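Local atomic coordinates of lombricine kinase (PDB entry 3JPZ), a protein that catalyses the reversible transfer of a phosphate group between ATP and the guanidino group of lombricine, as a member of the phosphagen kinase family. Residues Val284-Leu289 with Asp349-Leu354; Tyr321-Ala326 with Gln338-Gly343; Ser101-Gly106 with Asn232-Phe237; Leu274-Arg279 with Lys331-Phe336. One frame throughout, in Å; residues are numbered along the deposited sequence. Where two conformers were deposited one is given.

Contact 1. Residues Val284-Leu289 with Asp349-Leu354; sequences VQLHQL and DMEQAL
The carboxylate of Glu351 grips two successive backbone N-H groups of the turn that follows strand 279-285. Gln288 N donates to Glu351 OE2 at 2.8 Å, on the syn lone pair, with an N-H...O angle of 162°. Leu289 N donates to Glu351 OE1, also at 2.8 Å and on the syn side, but 21° out of the carboxylate plane. Both oxygens are thus engaged, which fixes the rotation of the group. The chain of Glu351 bends at CG (chi2 57°), and this turns the carboxylate back to the turn. The buried charge is probably stabilised by the two N-H dipoles.

Packing surrounds this polar centre. Gln288 lays its CB against Leu354 CB at 3.5 Å. Leu289 CD1 touches two helix residues, 3.8 Å from Met350 CB and equally far from Leu354 CD1. Leu354 CD1 also reaches the backbone at Leu289 CA, 3.6 Å away. His287 ND1 is hydrogen-bonded to Asp319.

The contact ties the exit of strand 279-285 to the last turns of helix 333-355. Helix 295-301 packs beside both, with Ile298 touching Leu289 and Met350.

Contact 2. Residues Tyr321-Ala326 with Gln338-Gly343; sequences YDISNA and QLLIDG
Van der Waals contact of a Leu340 methyl with the strand backbone carries this contact. The CD1 methyl of Leu340 lies 3.5 Å from Ile323 O and 3.9 Å from Ser324 CA, so one branch rests on the strand backbone. With CG anti to the backbone N (chi1 176°), Leu340 continues toward the strand, where CD1 makes the contact. The side-chain contact with Ile323 is looser, with CG2 of Ile323 4.3 Å from CD1 of Leu340. At the C-terminal end of the strand, Asn325 CB makes a marginal contact with Leu339 CD2, at 4.5 Å in the conformer given.

No hydrogen bond joins the two segments. Polar groups are served within the helix or by neighbours. Gln338 NE2 donates to Asp342 OD1 at 2.8 Å, one turn on; the acceptor lies in the amide plane, while the donor sits above the carboxylate plane. The buried amide of Asn325 accepts from Ala280 N and donates to Leu278 O.

The helix crosses the strand at 135°, with the short axes 7.9 Å apart. Helix 333-355 thereby packs on a face of the antiparallel sheet. Strand 320-325 runs there between strands 279-285 and 304-307, and Leu340 also touches Ala280.

Contact 3. Residues Ser101-Gly106 with Asn232-Phe237; sequences SKLVGG and NVKAVF
Ser101 meets Lys234 at the start of the loop segment. Its CA lies 4.4 Å from Lys234 CE, a loose contact along the extended lysine chain. The hydroxyl of Ser101 is bonded to Asp99 instead.

Leu103 makes the main apolar contact. Its CD1 methyl touches the ring of Phe237 at CD2, 3.6 Å away, and comes 3.8 Å from Lys234 CA. The methyl therefore sits against one side of the first helical turns, in contact with both the backbone of Lys234 and the ring of Phe237. CG of Leu103 lies anti to its own carbonyl carbon (chi1 -73°), and the side chain extends across to the helix. Val337 of helix 333-355 touches both Leu103 and Phe237.

Gly106 closes the segment against the N-terminus of helix 233-252. Lys234 N donates to Gly106 O at 3.0 Å, in the carbonyl plane and on a lone pair. Val233 N is also near this oxygen, at 2.9 Å. Lys234 CB passes 4.0 Å from Gly106 CA, an approach that leaves no room for a side chain on the glycine. Asn232 is the N-cap of the helix. Its OD1 takes the N-H of Ala235 at 3.0 Å, with the donor well above the amide carbonyl plane.

The chemistry is that of a helix start where the N-H groups of Lys234 and Ala235 are met by a carbonyl from a distant loop and by the Asn232 side chain. The partial positive charge of this helix end would suit the Gly106 oxygen, while Leu103 and Phe237 add an apolar hold alongside.

Contact 4. Residues Leu274-Arg279 with Lys331-Phe336; sequences LGTGLR and KSEREF
A type II' beta turn, Leu274 to Gly277, leads into strand 279-285 and rests on the N-terminal turn of helix 333-355. Thr276 carries the contact from the turn. Its CG2 methyl points at the helix start, 3.4 Å from Glu333 N and 3.5 Å from Lys331 O. The same methyl meets Glu333 CG at 3.5 Å and lies at the edge of the Phe336 ring, in its plane. In Thr276, chi1 of 58° turns the hydroxyl back over its own backbone. OG1 is placed as in an ST turn toward the N-H of Leu278, though that nitrogen is less surely placed. OG1 also bonds to Arg328 O and lies 3.6 Å from Phe336 CE1.

Leu278 packs on the same two helix residues, Glu333 and Phe336. Its CD2 touches Phe336 CB at 3.6 Å, and the two side chains run alongside, head to tail. Its CD1 lies against Glu333 CB.

Ser332 and Glu335 form a capping box that starts the helix. Arg279, at the end of the turn segment, is an ADP-binding residue of this protein, with no nucleotide bound to this chain; its NH2 forms a salt bridge with Asp322.

Glu333 OE1 accepts from Asp97 N. A water bridges the segments, donating to Thr276 O at 2.8 Å and to Glu333 OE2 at 3.1 Å.

How the contacts relate
Contacts 1, 2 and 4 all use helix 333-355, near its C-terminal end, in its first half and at its start. Contacts 2 and 4 are buried; contacts 1 and 3 are only partly so. The chemistry follows this division. Contacts 1 and 3 have direct hydrogen bonds between their segments, whereas contact 2 has no hydrogen bond and contact 4 adds only a water bridge to its packing. Contacts 1 and 2 meet in the sheet, where Val284 lies beside Tyr321 and Ile323. Contacts 2 and 4 are joined by the Asp322-Arg279 salt bridge. Contact 3 belongs to helix 233-252, yet it touches contacts 2 and 4 through Val104 and Phe237.

Contact 1. Residues Val284-Leu289 with Asp349-Leu354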
loop_
_atom_site.group_PDB
_atom_site.type_symbol
_atom_site.label_atom_id
_atom_site.label_comp_id
_atom_site.label_asym_id
_atom_site.label_seq_id
_atom_site.Cartn_x
_atom_site.Cartn_y
_atom_site.Cartn_z
ATOM N N VAL A 284 -33.001 -0.929 12.873
ATOM C CA VAL A 284 -34.299 -1.396 13.338
ATOM C C VAL A 284 -34.168 -2.386 14.487
ATOM O O VAL A 284 -33.377 -3.331 14.436
ATOM C CB VAL A 284 -35.134 -2.005 12.182
ATOM C CG1 VAL A 284 -34.359 -3.093 11.470
ATOM C CG2 VAL A 284 -36.472 -2.523 12.708
ATOM N N GLN A 285 -34.956 -2.147 15.529
ATOM C CA GLN A 285 -34.929 -2.974 16.721
ATOM C C GLN A 285 -35.802 -4.215 16.554
ATOM O O GLN A 285 -36.983 -4.117 16.223
ATOM C CB GLN A 285 -35.404 -2.151 17.914
ATOM C CG GLN A 285 -35.102 -2.772 19.266
ATOM C CD GLN A 285 -35.324 -1.799 20.396
ATOM O OE1 GLN A 285 -34.509 -1.699 21.313
ATOM N NE2 GLN A 285 -36.423 -1.060 20.330
ATOM N N LEU A 286 -35.210 -5.378 16.808
ATOM C CA LEU A 286 -35.873 -6.653 16.615
ATOM C C LEU A 286 -35.585 -7.578 17.790
ATOM O O LEU A 286 -34.872 -8.565 17.652
ATOM C CB LEU A 286 -35.364 -7.304 15.331
ATOM C CG LEU A 286 -35.540 -6.485 14.053
ATOM C CD1 LEU A 286 -34.790 -7.133 12.901
ATOM C CD2 LEU A 286 -37.016 -6.331 13.727
ATOM N N HIS A 287 -36.143 -7.258 18.945
ATOM C CA HIS A 287 -35.878 -8.044 20.142
ATOM C C HIS A 287 -36.185 -9.518 19.916
ATOM O O HIS A 287 -35.336 -10.376 20.110
ATOM C CB HIS A 287 -36.695 -7.510 21.321
ATOM C CG HIS A 287 -36.291 -6.136 21.761
ATOM N ND1 HIS A 287 -35.018 -5.837 22.198
ATOM C CD2 HIS A 287 -36.996 -4.982 21.846
ATOM C CE1 HIS A 287 -34.955 -4.558 22.524
ATOM N NE2 HIS A 287 -36.143 -4.019 22.323
ATOM N N GLN A 288 -37.398 -9.801 19.474
ATOM C CA GLN A 288 -37.895 -11.167 19.411
ATOM C C GLN A 288 -37.421 -11.881 18.163
ATOM O O GLN A 288 -37.058 -13.054 18.206
ATOM C CB GLN A 288 -39.423 -11.161 19.451
ATOM C CG GLN A 288 -39.978 -10.630 20.750
ATOM C CD GLN A 288 -39.283 -11.247 21.940
ATOM O OE1 GLN A 288 -39.300 -12.465 22.117
ATOM N NE2 GLN A 288 -38.647 -10.411 22.758
ATOM N N LEU A 289 -37.407 -11.163 17.051
ATOM C CA LEU A 289 -37.213 -11.793 15.749
ATOM C C LEU A 289 -35.775 -12.273 15.589
ATOM O O LEU A 289 -35.510 -13.273 14.924
ATOM C CB LEU A 289 -37.583 -10.823 14.629
ATOM C CG LEU A 289 -37.594 -11.434 13.231
ATOM C CD1 LEU A 289 -38.570 -12.605 13.178
ATOM C CD2 LEU A 289 -37.940 -10.391 12.187
ATOM N N ASP A 349 -43.586 -6.596 11.133
ATOM C CA ASP A 349 -44.790 -7.418 11.242
ATOM C C ASP A 349 -44.493 -8.680 12.058
ATOM O O ASP A 349 -45.281 -9.099 12.899
ATOM C CB ASP A 349 -45.311 -7.828 9.859
ATOM C CG ASP A 349 -45.887 -6.667 9.074
ATOM O OD1 ASP A 349 -46.093 -5.587 9.660
ATOM O OD2 ASP A 349 -46.141 -6.842 7.864
ATOM N N MET A 350 -43.340 -9.279 11.812
ATOM C CA MET A 350 -42.978 -10.511 12.507
ATOM C C MET A 350 -42.616 -10.198 13.943
ATOM O O MET A 350 -42.935 -10.960 14.855
ATOM C CB MET A 350 -41.797 -11.186 11.824
ATOM C CG MET A 350 -42.068 -11.635 10.412
ATOM S SD MET A 350 -40.546 -12.199 9.634
ATOM C CE MET A 350 -41.177 -12.896 8.121
ATOM N N GLU A 351 -41.939 -9.071 14.145
ATOM C CA GLU A 351 -41.550 -8.668 15.485
ATOM C C GLU A 351 -42.805 -8.521 16.339
ATOM O O GLU A 351 -42.880 -9.066 17.435
ATOM C CB GLU A 351 -40.764 -7.355 15.454
ATOM C CG GLU A 351 -40.243 -6.905 16.803
ATOM C CD GLU A 351 -39.355 -7.939 17.477
ATOM O OE1 GLU A 351 -38.532 -8.593 16.799
ATOM O OE2 GLU A 351 -39.472 -8.080 18.705
ATOM N N GLN A 352 -43.801 -7.813 15.813
ATOM C CA GLN A 352 -45.019 -7.528 16.566
ATOM C C GLN A 352 -45.777 -8.815 16.838
ATOM O O GLN A 352 -46.280 -9.024 17.943
ATOM C CB GLN A 352 -45.893 -6.518 15.818
ATOM C CG GLN A 352 -45.221 -5.167 15.688
ATOM C CD GLN A 352 -45.918 -4.215 14.729
ATOM O OE1 GLN A 352 -46.450 -4.612 13.686
ATOM N NE2 GLN A 352 -45.893 -2.942 15.071
ATOM N N ALA A 353 -45.844 -9.676 15.828
ATOM C CA ALA A 353 -46.454 -10.988 15.971
ATOM C C ALA A 353 -45.869 -11.746 17.154
ATOM O O ALA A 353 -46.607 -12.320 17.949
ATOM C CB ALA A 353 -46.271 -11.791 14.700
ATOM N N LEU A 354 -44.541 -11.751 17.255
ATOM C CA LEU A 354 -43.836 -12.451 18.323
ATOM C C LEU A 354 -44.026 -11.755 19.665
ATOM O O LEU A 354 -44.076 -12.406 20.705
ATOM C CB LEU A 354 -42.341 -12.530 18.008
ATOM C CG LEU A 354 -41.957 -13.326 16.761
ATOM C CD1 LEU A 354 -40.507 -13.069 16.382
ATOM C CD2 LEU A 354 -42.203 -14.814 16.987
#

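Contact 2. Residues Tyr321-Ala326 with Gln338-Gly343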
loop_
_atom_site.group_PDB
_atom_site.type_symbol
_atom_site.label_atom_id
_atom_site.label_comp_id
_atom_site.label_asym_id
_atom_site.label_seq_id
_atom_site.Cartn_x
_atom_site.Cartn_y
_atom_site.Cartn_z
ATOM N N TYR A 321 -30.493 -3.730 14.530
ATOM C CA TYR A 321 -29.678 -4.161 13.411
ATOM C C TYR A 321 -29.700 -3.143 12.289
ATOM O O TYR A 321 -30.718 -2.517 12.015
ATOM C CB TYR A 321 -30.175 -5.490 12.885
ATOM C CG TYR A 321 -30.040 -6.597 13.878
ATOM C CD1 TYR A 321 -30.988 -6.783 14.871
ATOM C CD2 TYR A 321 -28.961 -7.453 13.833
ATOM C CE1 TYR A 321 -30.864 -7.797 15.783
ATOM C CE2 TYR A 321 -28.826 -8.464 14.744
ATOM C CZ TYR A 321 -29.782 -8.636 15.710
ATOM O OH TYR A 321 -29.643 -9.653 16.616
ATOM N N ASP A 322 -28.557 -2.984 11.647
ATOM C CA ASP A 322 -28.497 -2.252 10.411
ATOM C C ASP A 322 -28.937 -3.189 9.298
ATOM O O ASP A 322 -28.311 -4.218 9.043
ATOM C CB ASP A 322 -27.088 -1.753 10.149
ATOM C CG ASP A 322 -26.988 -0.997 8.852
ATOM O OD1 ASP A 322 -27.251 -1.601 7.786
ATOM O OD2 ASP A 322 -26.668 0.203 8.901
ATOM N N ILE A 323 -30.031 -2.823 8.655
ATOM C CA ILE A 323 -30.644 -3.639 7.626
ATOM C C ILE A 323 -30.635 -2.815 6.354
ATOM O O ILE A 323 -31.039 -1.651 6.348
ATOM C CB ILE A 323 -32.059 -4.029 8.026
ATOM C CG1 ILE A 323 -32.004 -4.930 9.264
ATOM C CG2 ILE A 323 -32.788 -4.721 6.878
ATOM C CD1 ILE A 323 -31.692 -6.370 8.981
ATOM N N SER A 324 -30.177 -3.435 5.276
ATOM C CA SER A 324 -29.994 -2.738 4.016
ATOM C C SER A 324 -30.373 -3.644 2.858
ATOM O O SER A 324 -30.549 -4.852 3.029
ATOM C CB SER A 324 -28.538 -2.296 3.869
ATOM O OG SER A 324 -27.656 -3.398 4.009
ATOM N N ASN A 325 -30.517 -3.058 1.679
ATOM C CA ASN A 325 -30.680 -3.858 0.488
ATOM C C ASN A 325 -29.342 -4.513 0.197
ATOM O O ASN A 325 -28.289 -3.922 0.444
ATOM C CB ASN A 325 -31.159 -3.015 -0.689
ATOM C CG ASN A 325 -30.278 -1.823 -0.946
ATOM O OD1 ASN A 325 -30.128 -0.958 -0.098
ATOM N ND2 ASN A 325 -29.706 -1.762 -2.134
ATOM N N ALA A 326 -29.387 -5.745 -0.294
ATOM C CA ALA A 326 -28.183 -6.521 -0.569
ATOM C C ALA A 326 -27.629 -6.233 -1.966
ATOM O O ALA A 326 -26.418 -6.117 -2.152
ATOM C CB ALA A 326 -28.479 -8.019 -0.405
ATOM N N GLN A 338 -37.738 0.766 -2.091
ATOM C CA GLN A 338 -39.029 0.108 -1.914
ATOM C C GLN A 338 -38.842 -1.305 -1.382
ATOM O O GLN A 338 -39.627 -1.777 -0.551
ATOM C CB GLN A 338 -39.819 0.063 -3.217
ATOM C CG GLN A 338 -41.224 -0.444 -3.009
ATOM C CD GLN A 338 -41.992 0.438 -2.071
ATOM O OE1 GLN A 338 -42.135 1.628 -2.325
ATOM N NE2 GLN A 338 -42.485 -0.134 -0.966
ATOM N N LEU A 339 -37.792 -1.965 -1.862
ATOM C CA LEU A 339 -37.451 -3.310 -1.412
ATOM C C LEU A 339 -37.078 -3.290 0.067
ATOM O O LEU A 339 -37.409 -4.209 0.813
ATOM C CB LEU A 339 -36.296 -3.885 -2.242
ATOM C CG LEU A 339 -35.709 -5.198 -1.706
ATOM C CD1 LEU A 339 -36.725 -6.325 -1.834
ATOM C CD2 LEU A 339 -34.423 -5.554 -2.426
ATOM N N LEU A 340 -36.390 -2.234 0.487
ATOM C CA LEU A 340 -36.031 -2.058 1.890
ATOM C C LEU A 340 -37.275 -1.778 2.713
ATOM O O LEU A 340 -37.490 -2.360 3.776
ATOM C CB LEU A 340 -35.054 -0.894 2.061
ATOM C CG LEU A 340 -34.685 -0.569 3.508
ATOM C CD1 LEU A 340 -33.725 -1.598 4.067
ATOM C CD2 LEU A 340 -34.070 0.810 3.603
ATOM N N ILE A 341 -38.094 -0.867 2.218
ATOM C CA ILE A 341 -39.364 -0.567 2.857
ATOM C C ILE A 341 -40.159 -1.858 3.074
ATOM O O ILE A 341 -40.600 -2.137 4.174
ATOM C CB ILE A 341 -40.178 0.419 2.014
ATOM C CG1 ILE A 341 -39.498 1.783 2.008
ATOM C CG2 ILE A 341 -41.568 0.544 2.553
ATOM C CD1 ILE A 341 -40.066 2.751 1.017
ATOM N N ASP A 342 -40.316 -2.654 2.023
ATOM C CA ASP A 342 -41.131 -3.860 2.107
ATOM C C ASP A 342 -40.521 -4.876 3.061
ATOM O O ASP A 342 -41.223 -5.501 3.844
ATOM C CB ASP A 342 -41.299 -4.499 0.727
ATOM C CG ASP A 342 -42.081 -3.633 -0.222
ATOM O OD1 ASP A 342 -42.758 -2.686 0.246
ATOM O OD2 ASP A 342 -42.024 -3.907 -1.435
ATOM N N GLY A 343 -39.213 -5.043 2.984
ATOM C CA GLY A 343 -38.526 -6.010 3.814
ATOM C C GLY A 343 -38.583 -5.609 5.272
ATOM O O GLY A 343 -38.812 -6.445 6.142
#

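Contact 3. Residues Ser101-Gly106 with Asn232-Phe237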
loop_
_atom_site.group_PDB
_atom_site.type_symbol
_atom_site.label_atom_id
_atom_site.label_comp_id
_atom_site.label_asym_id
_atom_site.label_seq_id
_atom_site.Cartn_x
_atom_site.Cartn_y
_atom_site.Cartn_z
ATOM N N SER A 101 -41.544 10.373 -4.470
ATOM C CA SER A 101 -43.009 10.379 -4.502
ATOM C C SER A 101 -43.583 9.041 -4.980
ATOM O O SER A 101 -44.740 8.722 -4.708
ATOM C CB SER A 101 -43.531 11.522 -5.382
ATOM O OG SER A 101 -43.435 11.217 -6.764
ATOM N N LYS A 102 -42.769 8.261 -5.689
ATOM C CA LYS A 102 -43.195 6.956 -6.205
ATOM C C LYS A 102 -43.207 5.881 -5.115
ATOM O O LYS A 102 -43.631 4.750 -5.349
ATOM C CB LYS A 102 -42.285 6.500 -7.353
ATOM C CG LYS A 102 -42.441 7.297 -8.638
ATOM C CD LYS A 102 -41.371 6.935 -9.665
ATOM C CE LYS A 102 -41.702 5.650 -10.421
ATOM N NZ LYS A 102 -40.902 5.509 -11.675
ATOM N N LEU A 103 -42.751 6.242 -3.923
ATOM C CA LEU A 103 -42.592 5.274 -2.848
ATOM C C LEU A 103 -43.903 4.967 -2.149
ATOM O O LEU A 103 -44.790 5.812 -2.056
ATOM C CB LEU A 103 -41.586 5.784 -1.816
ATOM C CG LEU A 103 -40.123 5.769 -2.239
ATOM C CD1 LEU A 103 -39.254 6.327 -1.125
ATOM C CD2 LEU A 103 -39.689 4.361 -2.600
ATOM N N VAL A 104 -44.002 3.749 -1.638
ATOM C CA VAL A 104 -45.189 3.303 -0.929
ATOM C C VAL A 104 -44.808 2.925 0.491
ATOM O O VAL A 104 -43.985 2.033 0.692
ATOM C CB VAL A 104 -45.822 2.082 -1.626
ATOM C CG1 VAL A 104 -47.036 1.576 -0.842
ATOM C CG2 VAL A 104 -46.207 2.439 -3.055
ATOM N N GLY A 105 -45.388 3.618 1.471
ATOM C CA GLY A 105 -45.204 3.278 2.875
ATOM C C GLY A 105 -43.828 3.585 3.446
ATOM O O GLY A 105 -43.371 2.923 4.380
ATOM N N GLY A 106 -43.175 4.610 2.911
ATOM C CA GLY A 106 -41.815 4.929 3.316
ATOM C C GLY A 106 -41.656 5.607 4.666
ATOM O O GLY A 106 -40.696 6.344 4.872
ATOM N N ASN A 232 -38.688 7.852 8.538
ATOM C CA ASN A 232 -39.147 8.456 7.295
ATOM C C ASN A 232 -38.126 8.280 6.177
ATOM O O ASN A 232 -37.451 9.235 5.756
ATOM C CB ASN A 232 -39.460 9.939 7.482
ATOM C CG ASN A 232 -40.437 10.454 6.445
ATOM O OD1 ASN A 232 -40.536 9.914 5.342
ATOM N ND2 ASN A 232 -41.172 11.499 6.796
ATOM N N VAL A 233 -38.016 7.054 5.688
ATOM C CA VAL A 233 -37.064 6.745 4.636
ATOM C C VAL A 233 -37.433 7.481 3.360
ATOM O O VAL A 233 -36.575 7.756 2.540
ATOM C CB VAL A 233 -37.029 5.251 4.323
ATOM C CG1 VAL A 233 -35.897 4.945 3.371
ATOM C CG2 VAL A 233 -36.859 4.456 5.576
ATOM N N LYS A 234 -38.719 7.782 3.196
ATOM C CA LYS A 234 -39.193 8.470 2.008
ATOM C C LYS A 234 -38.630 9.883 1.993
ATOM O O LYS A 234 -38.207 10.374 0.962
ATOM C CB LYS A 234 -40.726 8.496 1.967
ATOM C CG LYS A 234 -41.303 9.452 0.925
ATOM C CD LYS A 234 -42.818 9.284 0.787
ATOM C CE LYS A 234 -43.419 10.328 -0.151
ATOM N NZ LYS A 234 -44.865 10.083 -0.412
ATOM N N ALA A 235 -38.635 10.530 3.153
ATOM C CA ALA A 235 -38.053 11.850 3.292
ATOM C C ALA A 235 -36.555 11.775 3.017
ATOM O O ALA A 235 -35.988 12.669 2.400
ATOM C CB ALA A 235 -38.316 12.395 4.685
ATOM N N VAL A 236 -35.924 10.693 3.464
ATOM C CA VAL A 236 -34.489 10.505 3.287
ATOM C C VAL A 236 -34.131 10.343 1.820
ATOM O O VAL A 236 -33.106 10.848 1.355
ATOM C CB VAL A 236 -33.984 9.257 4.046
ATOM C CG1 VAL A 236 -32.538 8.964 3.665
ATOM C CG2 VAL A 236 -34.109 9.463 5.533
ATOM N N PHE A 237 -34.986 9.631 1.098
ATOM C CA PHE A 237 -34.792 9.405 -0.322
ATOM C C PHE A 237 -35.068 10.705 -1.077
ATOM O O PHE A 237 -34.411 11.004 -2.070
ATOM C CB PHE A 237 -35.734 8.297 -0.803
ATOM C CG PHE A 237 -35.508 7.875 -2.234
ATOM C CD1 PHE A 237 -34.245 7.542 -2.684
ATOM C CD2 PHE A 237 -36.574 7.783 -3.115
ATOM C CE1 PHE A 237 -34.045 7.139 -3.992
ATOM C CE2 PHE A 237 -36.383 7.383 -4.423
ATOM C CZ PHE A 237 -35.117 7.059 -4.862
#

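Contact 4. Residues Leu274-Arg279 with Lys331-Phe336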
loop_
_atom_site.group_PDB
_atom_site.type_symbol
_atom_site.label_atom_id
_atom_site.label_comp_id
_atom_site.label_asym_id
_atom_site.label_seq_id
_atom_site.Cartn_x
_atom_site.Cartn_y
_atom_site.Cartn_z
ATOM N N LEU A 274 -21.839 -0.995 -8.818
ATOM C CA LEU A 274 -22.379 -0.488 -10.074
ATOM C C LEU A 274 -23.897 -0.367 -10.040
ATOM O O LEU A 274 -24.548 -0.804 -9.090
ATOM C CB LEU A 274 -21.961 -1.393 -11.228
ATOM C CG LEU A 274 -20.536 -1.147 -11.707
ATOM C CD1 LEU A 274 -20.132 -2.217 -12.704
ATOM C CD2 LEU A 274 -20.420 0.254 -12.314
ATOM N N GLY A 275 -24.443 0.236 -11.090
ATOM C CA GLY A 275 -25.880 0.356 -11.258
ATOM C C GLY A 275 -26.419 1.519 -10.452
ATOM O O GLY A 275 -26.481 2.642 -10.944
ATOM N N THR A 276 -26.816 1.241 -9.214
ATOM C CA THR A 276 -27.232 2.293 -8.280
ATOM C C THR A 276 -26.167 2.609 -7.256
ATOM O O THR A 276 -26.204 3.671 -6.628
ATOM C CB THR A 276 -28.438 1.884 -7.445
ATOM O OG1 THR A 276 -28.134 0.683 -6.712
ATOM C CG2 THR A 276 -29.687 1.706 -8.315
ATOM N N GLY A 277 -25.241 1.674 -7.049
ATOM C CA GLY A 277 -24.333 1.769 -5.922
ATOM C C GLY A 277 -25.108 2.211 -4.695
ATOM O O GLY A 277 -24.581 2.883 -3.819
ATOM N N LEU A 278 -26.376 1.823 -4.624
ATOM C CA LEU A 278 -27.258 2.342 -3.588
ATOM C C LEU A 278 -27.296 1.462 -2.349
ATOM O O LEU A 278 -27.617 0.276 -2.423
ATOM C CB LEU A 278 -28.686 2.485 -4.096
ATOM C CG LEU A 278 -29.570 3.187 -3.059
ATOM C CD1 LEU A 278 -30.011 4.543 -3.575
ATOM C CD2 LEU A 278 -30.767 2.351 -2.690
ATOM N N ARG A 279 -27.007 2.068 -1.204
ATOM C CA ARG A 279 -27.141 1.388 0.071
ATOM C C ARG A 279 -28.183 2.120 0.891
ATOM O O ARG A 279 -27.898 3.150 1.497
ATOM C CB ARG A 279 -25.819 1.358 0.828
ATOM C CG ARG A 279 -25.843 0.406 2.000
ATOM C CD ARG A 279 -24.621 0.535 2.889
ATOM N NE ARG A 279 -24.573 -0.548 3.870
ATOM C CZ ARG A 279 -25.132 -0.502 5.077
ATOM N NH1 ARG A 279 -25.782 0.579 5.475
ATOM N NH2 ARG A 279 -25.033 -1.542 5.894
ATOM N N LYS A 331 -32.269 -3.404 -10.119
ATOM C CA LYS A 331 -33.379 -2.580 -9.662
ATOM C C LYS A 331 -32.923 -1.131 -9.642
ATOM O O LYS A 331 -31.739 -0.855 -9.472
ATOM C CB LYS A 331 -33.822 -3.014 -8.259
ATOM C CG LYS A 331 -34.277 -4.461 -8.198
ATOM C CD LYS A 331 -34.750 -4.845 -6.816
ATOM C CE LYS A 331 -35.104 -6.332 -6.758
ATOM N NZ LYS A 331 -36.381 -6.636 -7.451
ATOM N N SER A 332 -33.855 -0.206 -9.814
ATOM C CA SER A 332 -33.515 1.207 -9.747
ATOM C C SER A 332 -33.345 1.642 -8.290
ATOM O O SER A 332 -33.599 0.868 -7.368
ATOM C CB SER A 332 -34.590 2.058 -10.415
ATOM O OG SER A 332 -35.772 2.070 -9.636
ATOM N N GLU A 333 -32.907 2.881 -8.098
ATOM C CA GLU A 333 -32.680 3.436 -6.766
ATOM C C GLU A 333 -33.984 3.466 -5.984
ATOM O O GLU A 333 -34.038 3.079 -4.820
ATOM C CB GLU A 333 -32.121 4.853 -6.869
ATOM C CG GLU A 333 -30.735 4.938 -7.469
ATOM C CD GLU A 333 -30.748 5.058 -8.974
ATOM O OE1 GLU A 333 -31.840 4.978 -9.568
ATOM O OE2 GLU A 333 -29.660 5.235 -9.565
ATOM N N ARG A 334 -35.038 3.924 -6.651
ATOM C CA ARG A 334 -36.357 3.988 -6.052
ATOM C C ARG A 334 -36.821 2.582 -5.688
ATOM O O ARG A 334 -37.359 2.369 -4.615
ATOM C CB ARG A 334 -37.340 4.670 -7.000
ATOM C CG ARG A 334 -38.729 4.889 -6.425
ATOM C CD ARG A 334 -39.622 3.684 -6.620
ATOM N NE ARG A 334 -39.742 3.344 -8.032
ATOM C CZ ARG A 334 -40.496 2.364 -8.519
ATOM N NH1 ARG A 334 -41.223 1.604 -7.714
ATOM N NH2 ARG A 334 -40.518 2.148 -9.825
ATOM N N GLU A 335 -36.580 1.620 -6.569
ATOM C CA GLU A 335 -36.995 0.241 -6.311
ATOM C C GLU A 335 -36.273 -0.389 -5.124
ATOM O O GLU A 335 -36.869 -1.157 -4.366
ATOM C CB GLU A 335 -36.796 -0.629 -7.554
ATOM C CG GLU A 335 -37.876 -0.429 -8.613
ATOM C CD GLU A 335 -37.692 -1.325 -9.828
ATOM O OE1 GLU A 335 -36.538 -1.517 -10.273
ATOM O OE2 GLU A 335 -38.707 -1.833 -10.345
ATOM N N PHE A 336 -34.994 -0.074 -4.960
ATOM C CA PHE A 336 -34.229 -0.638 -3.860
ATOM C C PHE A 336 -34.723 -0.108 -2.531
ATOM O O PHE A 336 -34.797 -0.851 -1.547
ATOM C CB PHE A 336 -32.740 -0.343 -4.020
ATOM C CG PHE A 336 -32.014 -1.367 -4.828
ATOM C CD1 PHE A 336 -31.308 -1.005 -5.953
ATOM C CD2 PHE A 336 -32.045 -2.703 -4.461
ATOM C CE1 PHE A 336 -30.632 -1.953 -6.695
ATOM C CE2 PHE A 336 -31.375 -3.659 -5.202
ATOM C CZ PHE A 336 -30.663 -3.279 -6.319
HETATM O O HOH W 1 -27.805 5.891 -7.194
#